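Local coordinates for protein triosephosphate isomerase (Toxoplasma gondii, PDB 5UPR) that probably catalyses the interconversion of D-glyceraldehyde 3-phosphate and dihydroxyacetone phosphate as a homodimeric TIM-barrel enzyme of glycolysis and gluconeogenesis, at residues E143-S147 against G148-K152; Q157-A160 against V161-V165; K24-E27 against L28-L32; I257-A260 against A261-Q264. All blocks are in the same frame, centred on the assembly; numbering follows the deposited sequence.

Overall arrangement
All four contacts are local ones, in or at the ends of the helices round the eight-stranded parallel barrel. Contacts 1 and 2 follow strand 133-138 and share helix 150-164: contact 1 is the turn leading into it, contact 2 its last turns, with centres about 20 Å apart. Contact 3, on the helix after the first strand, and contact 4, where the helix after the last strand ends, are neighbours; their nearest atoms are about 5 Å apart. The centres of contacts 1 and 3 are about 39 Å apart. In this family the active site lies at the C-terminal ends of the strands, the side of contact 1; contacts 2 and 4, at helix ends leading back toward strand starts, lie toward the other.

Contact 1: residues E143-S147 against G148-K152; sequences EERES and GQTQK
A Schellman motif with Gly148 as its C-prime residue ends helix 142-146 and turns the chain toward helix 150-164. Gln149 N reaches back to Glu144 O at 2.9 Å, and Gly148 N donates to Arg145 O at 3.2 Å. Gly148 has a positive phi of 70°, a conformation that glycine adopts easily. Side chains reinforce the reversal. Gln149, CG beside its backbone N and extended beyond, runs back along the helix end, and its NE2 donates to Ser147 OG at 2.8 Å, almost straight (169°) and close to the amide plane. On another side of the turn, Thr150 sits over one face of the Arg145 guanidinium, its OG1 3.2 Å from Arg145 NE. The hydroxyl lies above the plane, where no N-H points, so the two are packed without a hydrogen bond; Thr150 CG2 comes within 3.6 Å of Arg145 NH2. The bends at chi2 and chi3 of Arg145 swing its guanidinium across the threonine. NE forms a salt bridge with Glu140, and NH2 bonds to Tyr178 and Thr198. A water bridges the two residues, donating to Arg145 O at 3.1 Å and lying 2.6 Å from Thr150 OG1, which pairs with it while lying over the guanidinium face. With its N-H groups engaged by several partners, the guanidinium is probably held in a fixed orientation. Arg145 thereby links the turn to helix 192-209, to the end of strand 174-178 and, through Trp182, to the following loop, probably the family's loop 6, which closes over the substrate phosphate.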
loop_
_atom_site.group_PDB
_atom_site.type_symbol
_atom_site.label_atom_id
_atom_site.label_comp_id
_atom_site.label_asym_id
_atom_site.label_seq_id
_atom_site.Cartn_x
_atom_site.Cartn_y
_atom_site.Cartn_z
ATOM N N GLU A 143 13.476 -11.070 -23.003
ATOM C CA GLU A 143 13.858 -10.487 -24.304
ATOM C C GLU A 143 15.137 -9.680 -24.203
ATOM O O GLU A 143 15.995 -9.770 -25.088
ATOM C CB GLU A 143 12.742 -9.610 -24.876
ATOM C CG GLU A 143 13.033 -9.149 -26.296
ATOM C CD GLU A 143 13.899 -7.868 -26.444
ATOM O OE1 GLU A 143 14.841 -8.017 -27.251
ATOM O OE2 GLU A 143 13.672 -6.775 -25.810
ATOM N N GLU A 144 15.252 -8.860 -23.159
ATOM C CA GLU A 144 16.465 -8.050 -22.915
ATOM C C GLU A 144 17.683 -8.952 -22.714
ATOM O O GLU A 144 18.737 -8.690 -23.280
ATOM C CB GLU A 144 16.276 -7.096 -21.727
ATOM C CG GLU A 144 15.366 -5.938 -22.067
ATOM C CD GLU A 144 14.770 -5.237 -20.881
ATOM O OE1 GLU A 144 14.939 -5.692 -19.707
ATOM O OE2 GLU A 144 14.077 -4.224 -21.038
ATOM N N ARG A 145 17.512 -10.029 -21.966
ATOM C CA ARG A 145 18.605 -10.976 -21.736
ATOM C C ARG A 145 19.084 -11.611 -23.049
ATOM O O ARG A 145 20.279 -11.587 -23.344
ATOM C CB ARG A 145 18.199 -12.053 -20.722
ATOM C CG ARG A 145 19.248 -13.199 -20.526
ATOM C CD ARG A 145 20.648 -12.805 -20.065
ATOM N NE ARG A 145 20.658 -12.348 -18.666
ATOM C CZ ARG A 145 21.750 -12.098 -17.996
ATOM N NH1 ARG A 145 22.939 -12.243 -18.529
ATOM N NH2 ARG A 145 21.652 -11.689 -16.752
ATOM N N GLU A 146 18.148 -12.139 -23.820
ATOM C CA GLU A 146 18.452 -12.897 -25.047
ATOM C C GLU A 146 18.971 -12.006 -26.172
ATOM O O GLU A 146 19.663 -12.477 -27.037
ATOM C CB GLU A 146 17.228 -13.704 -25.538
ATOM C CG GLU A 146 16.775 -14.796 -24.570
ATOM C CD GLU A 146 15.556 -15.627 -25.017
ATOM O OE1 GLU A 146 14.682 -15.152 -25.794
ATOM O OE2 GLU A 146 15.451 -16.794 -24.545
ATOM N N SER A 147 18.654 -10.718 -26.160
ATOM C CA SER A 147 19.206 -9.787 -27.133
ATOM C C SER A 147 20.504 -9.057 -26.660
ATOM O O SER A 147 20.951 -8.127 -27.289
ATOM C CB SER A 147 18.106 -8.811 -27.538
ATOM O OG SER A 147 17.733 -8.050 -26.416
ATOM N N GLY A 148 21.143 -9.543 -25.603
ATOM C CA GLY A 148 22.399 -8.986 -25.064
ATOM C C GLY A 148 22.326 -7.625 -24.372
ATOM O O GLY A 148 23.338 -6.961 -24.272
ATOM N N GLN A 149 21.152 -7.211 -23.868
ATOM C CA GLN A 149 20.996 -5.850 -23.303
ATOM C C GLN A 149 21.100 -5.726 -21.759
ATOM O O GLN A 149 20.867 -4.643 -21.190
ATOM C CB GLN A 149 19.648 -5.275 -23.769
ATOM C CG GLN A 149 19.588 -4.955 -25.243
ATOM C CD GLN A 149 18.220 -4.428 -25.583
ATOM O OE1 GLN A 149 17.976 -3.247 -25.427
ATOM N NE2 GLN A 149 17.291 -5.325 -25.846
ATOM N N THR A 150 21.401 -6.828 -21.071
ATOM C CA THR A 150 21.255 -6.863 -19.571
ATOM C C THR A 150 22.068 -5.726 -18.932
ATOM O O THR A 150 21.539 -4.967 -18.124
ATOM C CB THR A 150 21.722 -8.192 -19.002
ATOM O OG1 THR A 150 20.923 -9.247 -19.552
ATOM C CG2 THR A 150 21.624 -8.210 -17.501
ATOM N N GLN A 151 23.331 -5.571 -19.311
ATOM C CA GLN A 151 24.159 -4.540 -18.657
ATOM C C GLN A 151 23.623 -3.121 -18.928
ATOM O O GLN A 151 23.605 -2.309 -18.035
ATOM C CB GLN A 151 25.603 -4.724 -19.075
ATOM C CG GLN A 151 26.628 -4.016 -18.255
ATOM C CD GLN A 151 26.845 -2.661 -18.859
ATOM O OE1 GLN A 151 26.492 -2.399 -20.034
ATOM N NE2 GLN A 151 27.398 -1.773 -18.070
ATOM N N LYS A 152 23.177 -2.861 -20.164
ATOM C CA LYS A 152 22.587 -1.571 -20.515
ATOM C C LYS A 152 21.343 -1.282 -19.686
ATOM O O LYS A 152 21.186 -0.221 -19.121
ATOM C CB LYS A 152 22.273 -1.570 -22.027
ATOM C CG LYS A 152 21.482 -0.394 -22.574
ATOM C CD LYS A 152 21.015 -0.859 -23.965
ATOM C CE LYS A 152 20.355 0.126 -24.865
ATOM N NZ LYS A 152 19.417 1.164 -24.281
HETATM O O HOH W 1 22.186 -9.734 -21.770
#

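Contact 2: residues Q157-A160 against V161-V165; sequences QLEA and VRQAV
Glu159 and Arg162, three residues apart on helix 150-164, form a side-on, two-pronged salt bridge. Arg162 NE donates to Glu159 OE1 at 3.0 Å and Arg162 NH2 to Glu159 OE2 at 2.9 Å, both nearly straight and in the guanidinium plane. Each oxygen is met on its syn side, although the carboxylate plane is turned 35° from the guanidinium. The two chains run alongside one another and point the same way; the bends of Glu159 at chi2 (64°) and of Arg162 at chi3 bring the carboxylate to the guanidinium edge, tilted against it. Glu159 OE2 also has Gln163 NE2 3.1 Å away, the amide plane standing steeply to the carboxylate. Beneath these groups the helical backbone sets the spacing: Arg162 N donates to Leu158 O at 2.9 Å and Gln163 N to Glu159 O at 2.9 Å, whereas the bond from Ala164 N to Ala160 O, 3.3 Å, is weak. Trp205 of helix 192-209 packs against both Glu159 and Arg162. Across the helix, Leu158 and Val161 lie on strand 133-138 through Ile138 and Leu136, while Ala160 meets Asn117 and Ala164 meets Ala121 of helix 117-129, placing this amphipathic helix between its two neighbours on the barrel wall.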
loop_
_atom_site.group_PDB
_atom_site.type_symbol
_atom_site.label_atom_id
_atom_site.label_comp_id
_atom_site.label_asym_id
_atom_site.label_seq_id
_atom_site.Cartn_x
_atom_site.Cartn_y
_atom_site.Cartn_z
ATOM N N GLN A 157 18.386 1.397 -14.992
ATOM C CA GLN A 157 17.620 1.320 -13.761
ATOM C C GLN A 157 18.344 1.928 -12.560
ATOM O O GLN A 157 17.793 2.686 -11.773
ATOM C CB GLN A 157 17.249 -0.148 -13.451
ATOM C CG GLN A 157 16.222 -0.704 -14.430
ATOM C CD GLN A 157 15.810 -2.096 -14.075
ATOM O OE1 GLN A 157 16.634 -2.918 -13.647
ATOM N NE2 GLN A 157 14.500 -2.389 -14.150
ATOM N N LEU A 158 19.624 1.611 -12.444
ATOM C CA LEU A 158 20.453 2.134 -11.370
ATOM C C LEU A 158 20.786 3.614 -11.558
ATOM O O LEU A 158 20.795 4.355 -10.588
ATOM C CB LEU A 158 21.695 1.292 -11.268
ATOM C CG LEU A 158 21.521 -0.082 -10.735
ATOM C CD1 LEU A 158 22.695 -1.009 -11.037
ATOM C CD2 LEU A 158 21.336 0.009 -9.235
ATOM N N GLU A 159 21.063 4.040 -12.788
ATOM C CA GLU A 159 21.368 5.469 -13.083
ATOM C C GLU A 159 20.170 6.396 -12.684
ATOM O O GLU A 159 20.418 7.453 -12.175
ATOM C CB GLU A 159 21.723 5.629 -14.543
ATOM C CG GLU A 159 21.827 7.049 -15.116
ATOM C CD GLU A 159 22.930 7.861 -14.495
ATOM O OE1 GLU A 159 23.815 7.316 -13.766
ATOM O OE2 GLU A 159 22.903 9.098 -14.707
ATOM N N ALA A 160 18.900 5.967 -12.901
ATOM C CA ALA A 160 17.790 6.747 -12.464
ATOM C C ALA A 160 17.836 6.966 -10.937
ATOM O O ALA A 160 17.573 8.035 -10.438
ATOM C CB ALA A 160 16.458 6.062 -12.839
ATOM N N VAL A 161 18.207 5.919 -10.197
ATOM C CA VAL A 161 18.347 6.026 -8.755
ATOM C C VAL A 161 19.476 6.952 -8.360
ATOM O O VAL A 161 19.317 7.795 -7.480
ATOM C CB VAL A 161 18.458 4.671 -8.057
ATOM C CG1 VAL A 161 18.587 4.859 -6.526
ATOM C CG2 VAL A 161 17.200 3.838 -8.346
ATOM N N ARG A 162 20.610 6.855 -9.034
ATOM C CA ARG A 162 21.743 7.776 -8.795
ATOM C C ARG A 162 21.375 9.241 -9.052
ATOM O O ARG A 162 21.826 10.121 -8.309
ATOM C CB ARG A 162 22.964 7.402 -9.629
ATOM C CG ARG A 162 24.261 8.126 -9.230
ATOM C CD ARG A 162 25.271 8.289 -10.307
ATOM N NE ARG A 162 24.679 8.971 -11.438
ATOM C CZ ARG A 162 24.471 10.288 -11.489
ATOM N NH1 ARG A 162 24.755 11.107 -10.458
ATOM N NH2 ARG A 162 23.890 10.806 -12.560
ATOM N N GLN A 163 20.566 9.521 -10.086
ATOM C CA GLN A 163 20.153 10.924 -10.372
ATOM C C GLN A 163 19.364 11.500 -9.225
ATOM O O GLN A 163 19.524 12.641 -8.891
ATOM C CB GLN A 163 19.364 11.013 -11.674
ATOM C CG GLN A 163 20.264 10.811 -12.863
ATOM C CD GLN A 163 19.551 10.609 -14.173
ATOM O OE1 GLN A 163 18.356 10.225 -14.245
ATOM N NE2 GLN A 163 20.326 10.717 -15.237
ATOM N N ALA A 164 18.509 10.683 -8.614
ATOM C CA ALA A 164 17.732 11.079 -7.446
ATOM C C ALA A 164 18.521 11.025 -6.126
ATOM O O ALA A 164 18.165 11.718 -5.180
ATOM C CB ALA A 164 16.525 10.201 -7.324
ATOM N N VAL A 165 19.522 10.164 -6.044
ATOM C CA VAL A 165 20.381 10.044 -4.880
ATOM C C VAL A 165 21.859 10.203 -5.351
ATOM O O VAL A 165 22.616 9.210 -5.416
ATOM C CB VAL A 165 20.197 8.676 -4.214
ATOM C CG1 VAL A 165 20.799 8.729 -2.821
ATOM C CG2 VAL A 165 18.734 8.302 -4.126
#

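Contact 3: residues K24-E27 against L28-L32; sequences KTQE and LVDML
Regular alpha-helical bonds join the two halves of this run, Leu28 N to Lys24 O at 3.0 Å, Val29 N to Thr25 O, Asp30 N to Gln26 O and Met31 N to Glu27 O. They belong to helix 22-34, the crossover of the beta-alpha-beta unit between strands 10-15 and 42-47. Side chains lean back over the carbonyls one turn earlier. Leu28 brings CG to 3.5 Å from Lys24 O, with CD1 beside it, and also packs on Trp16. Thr25, whose OG1 bonds to Thr21 O, faces Trp16, Phe52 and helix 53-59, while Leu32 and the selenomethionine Met31 reach helix 253-260 through Phe254 and Val255. The other face is polar. The carboxylate of Asp30 folds back beside its own backbone N (chi1 -68°), which puts Gln26 O over the carboxylate face, 3.1 Å from Asp30 CG. That carbonyl thus meets the electron-poor carboxylate carbon, with no hydrogen bond to the carboxylate oxygens, while it accepts Asp30 N at 2.8 Å. Gln26 brings only its CG near, 4.0 Å from Asp30 OD2, and its amide leads away. On the side facing helix 53-59, the methyl CG2 of Val29 presses to 3.3 Å from Thr25 O.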
loop_
_atom_site.group_PDB
_atom_site.type_symbol
_atom_site.label_atom_id
_atom_site.label_comp_id
_atom_site.label_asym_id
_atom_site.label_seq_id
_atom_site.Cartn_x
_atom_site.Cartn_y
_atom_site.Cartn_z
ATOM N N LYS A 24 -1.340 -17.394 9.906
ATOM C CA LYS A 24 -0.130 -17.729 9.108
ATOM C C LYS A 24 1.038 -16.821 9.500
ATOM O O LYS A 24 2.173 -17.245 9.514
ATOM C CB LYS A 24 -0.410 -17.664 7.615
ATOM C CG LYS A 24 -1.414 -18.754 7.194
ATOM C CD LYS A 24 -1.992 -18.454 5.817
ATOM C CE LYS A 24 -2.379 -19.718 5.043
ATOM N NZ LYS A 24 -2.160 -19.457 3.590
ATOM N N THR A 25 0.734 -15.560 9.850
ATOM C CA THR A 25 1.744 -14.667 10.365
ATOM C C THR A 25 2.351 -15.224 11.670
ATOM O O THR A 25 3.566 -15.190 11.859
ATOM C CB THR A 25 1.170 -13.249 10.558
ATOM O OG1 THR A 25 0.753 -12.736 9.301
ATOM C CG2 THR A 25 2.185 -12.333 11.181
ATOM N N GLN A 26 1.493 -15.705 12.552
ATOM C CA GLN A 26 1.909 -16.255 13.849
ATOM C C GLN A 26 2.793 -17.485 13.605
ATOM O O GLN A 26 3.846 -17.632 14.216
ATOM C CB GLN A 26 0.692 -16.624 14.730
ATOM C CG GLN A 26 1.089 -16.933 16.163
ATOM C CD GLN A 26 -0.110 -17.268 17.061
ATOM O OE1 GLN A 26 -1.017 -18.018 16.678
ATOM N NE2 GLN A 26 -0.113 -16.734 18.262
ATOM N N GLU A 27 2.363 -18.343 12.713
ATOM C CA GLU A 27 3.162 -19.510 12.331
ATOM C C GLU A 27 4.550 -19.160 11.801
ATOM O O GLU A 27 5.535 -19.781 12.184
ATOM C CB GLU A 27 2.404 -20.349 11.271
ATOM C CG GLU A 27 3.155 -21.602 10.786
ATOM C CD GLU A 27 2.833 -21.976 9.343
ATOM O OE1 GLU A 27 1.617 -22.109 9.092
ATOM O OE2 GLU A 27 3.767 -22.070 8.489
ATOM N N LEU A 28 4.623 -18.184 10.888
ATOM C CA LEU A 28 5.924 -17.762 10.351
ATOM C C LEU A 28 6.808 -17.160 11.440
ATOM O O LEU A 28 8.008 -17.386 11.451
ATOM C CB LEU A 28 5.758 -16.799 9.172
ATOM C CG LEU A 28 5.232 -17.531 7.932
ATOM C CD1 LEU A 28 4.676 -16.605 6.834
ATOM C CD2 LEU A 28 6.327 -18.378 7.344
ATOM N N VAL A 29 6.228 -16.349 12.317
ATOM C CA VAL A 29 6.990 -15.749 13.399
ATOM C C VAL A 29 7.512 -16.862 14.347
ATOM O O VAL A 29 8.686 -16.843 14.741
ATOM C CB VAL A 29 6.139 -14.727 14.192
ATOM C CG1 VAL A 29 6.802 -14.371 15.535
ATOM C CG2 VAL A 29 5.886 -13.456 13.395
ATOM N N ASP A 30 6.643 -17.825 14.682
ATOM C CA ASP A 30 7.055 -18.966 15.529
ATOM C C ASP A 30 8.198 -19.775 14.861
ATOM O O ASP A 30 9.136 -20.197 15.518
ATOM C CB ASP A 30 5.893 -19.912 15.794
ATOM C CG ASP A 30 4.781 -19.290 16.710
ATOM O OD1 ASP A 30 4.965 -18.185 17.277
ATOM O OD2 ASP A 30 3.686 -19.874 16.819
HETATM N N MSE A 31 8.126 -19.981 13.553
HETATM C CA MSE A 31 9.217 -20.657 12.830
HETATM C C MSE A 31 10.498 -19.874 12.967
HETATM O O MSE A 31 11.540 -20.465 13.192
HETATM C CB MSE A 31 8.898 -20.757 11.340
HETATM C CG MSE A 31 9.948 -21.483 10.512
HETATM SE SE MSE A 31 9.555 -21.050 8.650
HETATM C CE MSE A 31 10.300 -19.263 8.748
ATOM N N LEU A 32 10.443 -18.549 12.835
ATOM C CA LEU A 32 11.671 -17.738 12.883
ATOM C C LEU A 32 12.252 -17.726 14.315
ATOM O O LEU A 32 13.483 -17.829 14.486
ATOM C CB LEU A 32 11.399 -16.325 12.394
ATOM C CG LEU A 32 11.065 -16.191 10.885
ATOM C CD1 LEU A 32 10.399 -14.860 10.635
ATOM C CD2 LEU A 32 12.306 -16.375 9.974
#

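Contact 4: residues I257-A260 against A261-Q264; sequences IIDA and AKQQ
An inverse gamma turn centred on Ala261 takes the chain out of helix 253-260: Lys262 N donates back to Ala260 O at 3.0 Å, a weak bond with an N-H...O angle of 145°. This is the helix that follows strand 242-245, the last of the TIM barrel, and the turn releases the C-terminal tail. The N-H of Ala261 itself is shared between two carbonyls, Ile257 O at 3.3 Å and, more weakly, Ile258 O at 3.1 Å, so that the final turn mixes alpha and 3-10 bonding. Ala260 O has a second partner in a water, which donates to it at a short 2.5 Å and also donates to Lys262 O at 2.9 Å, bridging the two carbonyls across the turn. Ile258 and Ala261 rest on Val12 of strand 10-15, Ile257 on Phe243 and Val245, and Ala260 on helix 228-234, so the apolar side of the turn packs on the barrel wall and that helix. On the polar side the Lys262 chain curls back, bent at chi3 (-89°) and chi4, and its ammonium forms a salt bridge with Asp259; Ser38 O gives the same nitrogen a weak second bond. Lys262 NZ approaches Asp259 OD1 at 2.7 Å from the anti side of the carboxylate, close but poorly directed: the oxygen lies beside the CE-NZ bond, more a charge contact than a well-aimed hydrogen bond, with Lys262 CE packed tightly on OD1 at 3.0 Å.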
loop_
_atom_site.group_PDB
_atom_site.type_symbol
_atom_site.label_atom_id
_atom_site.label_comp_id
_atom_site.label_asym_id
_atom_site.label_seq_id
_atom_site.Cartn_x
_atom_site.Cartn_y
_atom_site.Cartn_z
ATOM N N ILE A 257 17.473 -21.526 3.360
ATOM C CA ILE A 257 18.116 -20.526 2.509
ATOM C C ILE A 257 19.007 -19.639 3.359
ATOM O O ILE A 257 20.121 -19.357 2.953
ATOM C CB ILE A 257 17.111 -19.720 1.680
ATOM C CG1 ILE A 257 16.394 -20.617 0.679
ATOM C CG2 ILE A 257 17.798 -18.570 0.925
ATOM C CD1 ILE A 257 15.069 -20.071 0.127
ATOM N N ILE A 258 18.537 -19.245 4.547
ATOM C CA ILE A 258 19.340 -18.468 5.489
ATOM C C ILE A 258 20.630 -19.205 5.804
ATOM O O ILE A 258 21.722 -18.633 5.741
ATOM C CB ILE A 258 18.577 -18.169 6.826
ATOM C CG1 ILE A 258 17.405 -17.217 6.594
ATOM C CG2 ILE A 258 19.523 -17.637 7.911
ATOM C CD1 ILE A 258 16.375 -17.221 7.726
ATOM N N ASP A 259 20.499 -20.484 6.121
ATOM C CA ASP A 259 21.671 -21.329 6.377
ATOM C C ASP A 259 22.673 -21.406 5.203
ATOM O O ASP A 259 23.836 -21.486 5.401
ATOM C CB ASP A 259 21.202 -22.704 6.786
ATOM C CG ASP A 259 22.254 -23.437 7.582
ATOM O OD1 ASP A 259 22.843 -22.870 8.555
ATOM O OD2 ASP A 259 22.488 -24.594 7.221
ATOM N N ALA A 260 22.190 -21.363 3.978
ATOM C CA ALA A 260 23.065 -21.325 2.785
ATOM C C ALA A 260 23.882 -20.044 2.617
ATOM O O ALA A 260 24.930 -20.087 2.013
ATOM C CB ALA A 260 22.269 -21.559 1.520
ATOM N N ALA A 261 23.375 -18.906 3.104
ATOM C CA ALA A 261 24.081 -17.637 3.022
ATOM C C ALA A 261 25.209 -17.425 4.131
ATOM O O ALA A 261 25.386 -16.371 4.684
ATOM C CB ALA A 261 23.085 -16.506 3.047
ATOM N N LYS A 262 26.034 -18.451 4.313
ATOM C CA LYS A 262 27.210 -18.486 5.192
ATOM C C LYS A 262 28.324 -19.189 4.436
ATOM O O LYS A 262 28.111 -20.140 3.643
ATOM C CB LYS A 262 26.934 -19.298 6.432
ATOM C CG LYS A 262 25.758 -18.789 7.220
ATOM C CD LYS A 262 25.711 -19.429 8.583
ATOM C CE LYS A 262 24.936 -20.726 8.620
ATOM N NZ LYS A 262 23.875 -20.611 9.675
ATOM N N GLN A 263 29.509 -18.716 4.700
ATOM C CA GLN A 263 30.678 -19.368 4.191
ATOM C C GLN A 263 31.314 -19.991 5.435
ATOM O O GLN A 263 31.531 -19.330 6.413
ATOM C CB GLN A 263 31.545 -18.330 3.547
ATOM C CG GLN A 263 32.581 -18.841 2.573
ATOM C CD GLN A 263 33.403 -17.677 2.065
ATOM O OE1 GLN A 263 34.522 -17.809 1.539
ATOM N NE2 GLN A 263 32.872 -16.503 2.284
ATOM N N GLN A 264 31.560 -21.273 5.431
ATOM C CA GLN A 264 32.308 -21.881 6.556
ATOM C C GLN A 264 33.570 -22.425 6.013
ATOM O O GLN A 264 33.620 -22.727 4.829
ATOM C CB GLN A 264 31.498 -22.956 7.263
ATOM C CG GLN A 264 30.663 -22.330 8.381
ATOM C CD GLN A 264 29.308 -22.964 8.482
ATOM O OE1 GLN A 264 29.048 -23.723 9.422
ATOM N NE2 GLN A 264 28.441 -22.699 7.480
HETATM O O HOH W 2 26.832 -21.640 1.577
#